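PDB 6NJW: Xcc_ctr_pt from Xanthomonas campestris pv. campestris, which is the Toprim-containing C-terminal region of a Class 2 OLD family protein that probably cleaves nucleic acid by a two-metal mechanism. Local coordinates for residues 149-154 with 179-184. Residues are numbered along the deposited sequence; the frame is centred on the assembly and turned at random.
Sequences EVIREE and DLLLRL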
loop_
_atom_site.group_PDB
_atom_site.type_symbol
_atom_site.label_atom_id
_atom_site.label_comp_id
_atom_site.label_asym_id
_atom_site.label_seq_id
_atom_site.Cartn_x
_atom_site.Cartn_y
_atom_site.Cartn_z
ATOM N N GLU A 149 3.404 -21.370 0.343
ATOM C CA GLU A 149 2.754 -22.205 -0.660
ATOM C C GLU A 149 2.772 -21.541 -2.029
ATOM O O GLU A 149 2.961 -22.220 -3.048
ATOM C CB GLU A 149 1.322 -22.543 -0.241
ATOM C CG GLU A 149 0.751 -23.783 -0.949
ATOM C CD GLU A 149 1.725 -24.971 -0.978
ATOM O OE1 GLU A 149 2.507 -25.095 -1.953
ATOM O OE2 GLU A 149 1.702 -25.785 -0.021
ATOM N N VAL A 150 2.595 -20.215 -2.077
ATOM C CA VAL A 150 2.697 -19.510 -3.354
ATOM C C VAL A 150 4.095 -19.675 -3.939
ATOM O O VAL A 150 4.257 -20.045 -5.108
ATOM C CB VAL A 150 2.331 -18.023 -3.193
ATOM C CG1 VAL A 150 2.556 -17.286 -4.511
ATOM C CG2 VAL A 150 0.871 -17.876 -2.739
ATOM N N ILE A 151 5.122 -19.405 -3.136
ATOM C CA ILE A 151 6.493 -19.467 -3.642
ATOM C C ILE A 151 6.785 -20.847 -4.225
ATOM O O ILE A 151 7.277 -20.974 -5.350
ATOM C CB ILE A 151 7.488 -19.096 -2.530
ATOM C CG1 ILE A 151 7.333 -17.618 -2.173
ATOM C CG2 ILE A 151 8.938 -19.408 -2.963
ATOM C CD1 ILE A 151 8.044 -17.214 -0.885
ATOM N N ARG A 152 6.435 -21.902 -3.484
ATOM C CA ARG A 152 6.722 -23.259 -3.940
ATOM C C ARG A 152 5.893 -23.639 -5.158
ATOM O O ARG A 152 6.350 -24.431 -5.993
ATOM C CB ARG A 152 6.505 -24.241 -2.791
ATOM C CG ARG A 152 7.643 -24.196 -1.791
ATOM C CD ARG A 152 7.452 -25.135 -0.597
ATOM N NE ARG A 152 6.682 -26.338 -0.914
ATOM C CZ ARG A 152 7.077 -27.314 -1.732
ATOM N NH1 ARG A 152 8.247 -27.248 -2.355
ATOM N NH2 ARG A 152 6.287 -28.363 -1.940
ATOM N N GLU A 153 4.695 -23.072 -5.306
ATOM C CA GLU A 153 3.925 -23.343 -6.515
ATOM C C GLU A 153 4.441 -22.555 -7.711
ATOM O O GLU A 153 4.382 -23.044 -8.844
ATOM C CB GLU A 153 2.441 -23.031 -6.302
ATOM C CG GLU A 153 1.567 -23.664 -7.375
ATOM C CD GLU A 153 0.108 -23.274 -7.279
ATOM O OE1 GLU A 153 -0.479 -23.361 -6.172
ATOM O OE2 GLU A 153 -0.454 -22.885 -8.327
ATOM N N GLU A 154 4.941 -21.342 -7.487
ATOM C CA GLU A 154 5.443 -20.536 -8.594
ATOM C C GLU A 154 6.873 -20.906 -8.964
ATOM O O GLU A 154 7.279 -20.721 -10.118
ATOM C CB GLU A 154 5.369 -19.051 -8.226
ATOM C CG GLU A 154 3.952 -18.517 -8.141
ATOM C CD GLU A 154 3.264 -18.532 -9.488
ATOM O OE1 GLU A 154 3.937 -18.233 -10.497
ATOM O OE2 GLU A 154 2.058 -18.845 -9.535
ATOM N N ASP A 179 16.419 -10.349 2.104
ATOM C CA ASP A 179 16.933 -10.231 0.745
ATOM C C ASP A 179 16.482 -11.414 -0.096
ATOM O O ASP A 179 16.015 -11.245 -1.228
ATOM C CB ASP A 179 18.463 -10.117 0.761
ATOM C CG ASP A 179 18.946 -8.777 1.305
ATOM O OD1 ASP A 179 18.167 -7.804 1.295
ATOM O OD2 ASP A 179 20.109 -8.694 1.745
ATOM N N LEU A 180 16.590 -12.623 0.455
ATOM C CA LEU A 180 16.225 -13.806 -0.310
ATOM C C LEU A 180 14.720 -13.877 -0.533
ATOM O O LEU A 180 14.267 -14.230 -1.633
ATOM C CB LEU A 180 16.731 -15.063 0.397
ATOM C CG LEU A 180 16.500 -16.367 -0.360
ATOM C CD1 LEU A 180 17.134 -16.282 -1.737
ATOM C CD2 LEU A 180 17.060 -17.554 0.428
ATOM N N LEU A 181 13.930 -13.553 0.500
ATOM C CA LEU A 181 12.481 -13.511 0.326
ATOM C C LEU A 181 12.102 -12.590 -0.825
ATOM O O LEU A 181 11.364 -12.984 -1.732
ATOM C CB LEU A 181 11.796 -13.059 1.620
ATOM C CG LEU A 181 10.286 -12.855 1.504
ATOM C CD1 LEU A 181 9.626 -14.177 1.182
ATOM C CD2 LEU A 181 9.700 -12.245 2.794
ATOM N N LEU A 182 12.595 -11.352 -0.801
ATOM C CA LEU A 182 12.232 -10.418 -1.854
ATOM C C LEU A 182 12.810 -10.837 -3.196
ATOM O O LEU A 182 12.192 -10.586 -4.231
ATOM C CB LEU A 182 12.668 -9.004 -1.478
ATOM C CG LEU A 182 11.903 -8.501 -0.243
ATOM C CD1 LEU A 182 12.417 -7.148 0.206
ATOM C CD2 LEU A 182 10.407 -8.447 -0.512
ATOM N N ARG A 183 13.980 -11.484 -3.197
ATOM C CA ARG A 183 14.527 -12.016 -4.443
ATOM C C ARG A 183 13.583 -13.045 -5.054
ATOM O O ARG A 183 13.309 -13.016 -6.258
ATOM C CB ARG A 183 15.922 -12.623 -4.183
ATOM C CG ARG A 183 16.715 -13.000 -5.437
ATOM C CD ARG A 183 18.210 -13.356 -5.106
ATOM N NE ARG A 183 18.784 -12.388 -4.178
ATOM C CZ ARG A 183 19.447 -12.707 -3.070
ATOM N NH1 ARG A 183 19.661 -13.978 -2.766
ATOM N NH2 ARG A 183 19.902 -11.752 -2.269
ATOM N N LEU A 184 13.057 -13.949 -4.245
ATOM C CA LEU A 184 12.124 -14.936 -4.785
ATOM C C LEU A 184 10.844 -14.275 -5.293
ATOM O O LEU A 184 10.350 -14.603 -6.381
ATOM C CB LEU A 184 11.815 -15.988 -3.721
ATOM C CG LEU A 184 13.043 -16.763 -3.220
ATOM C CD1 LEU A 184 12.709 -17.673 -2.040
ATOM C CD2 LEU A 184 13.736 -17.550 -4.353
#
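Ile151 reaches from the last turns of helix 134-154 to two leucines, Leu181 and Leu184, that lie one turn apart on helix 178-188. Its two branches divide the work. The longer one ends in CD1, which meets Leu181 CD1 methyl to methyl at 4.0 Å; the shorter one, CG2, lies against Leu184 CD1 at 4.3 Å. CG1 stands anti to the carbonyl carbon (chi1 -68°) and CG2 anti to the backbone N, which spreads the branches toward the two partners. The Leu181 and Ile151 side chains cross at roughly a right angle, so that they touch at their methyl ends instead of lying alongside. The CA-CB bond of Leu184 is directed toward helix 134-154, whereas that of Leu181 runs to one side, and the end of the side chain, CD1, comes nearer.

The backbones come nearest at Ile151 CA and Leu184 CA, 7.3 Å apart, and touch through side chains, all three of which are buried. Regular helical bonds hold the backbones on both sides, among them Leu184 N to Leu180 O at 2.9 Å. Further out, Ile151 also packs on Phe193 of helix 190-197, Leu166 of helix 160-171 and Leu158, while Leu184 touches Leu155 and Leu158 in the loop that follows helix 134-154. Leu181 also touches Phe139, earlier on helix 134-154.

The contact thus joins two helices of an all-helical cluster away from the magnesium site. With no hydrogen bond or salt bridge across it and only 114 Å² buried, it implies cohesion through dispersion and exclusion of water, shared with the neighbouring helices.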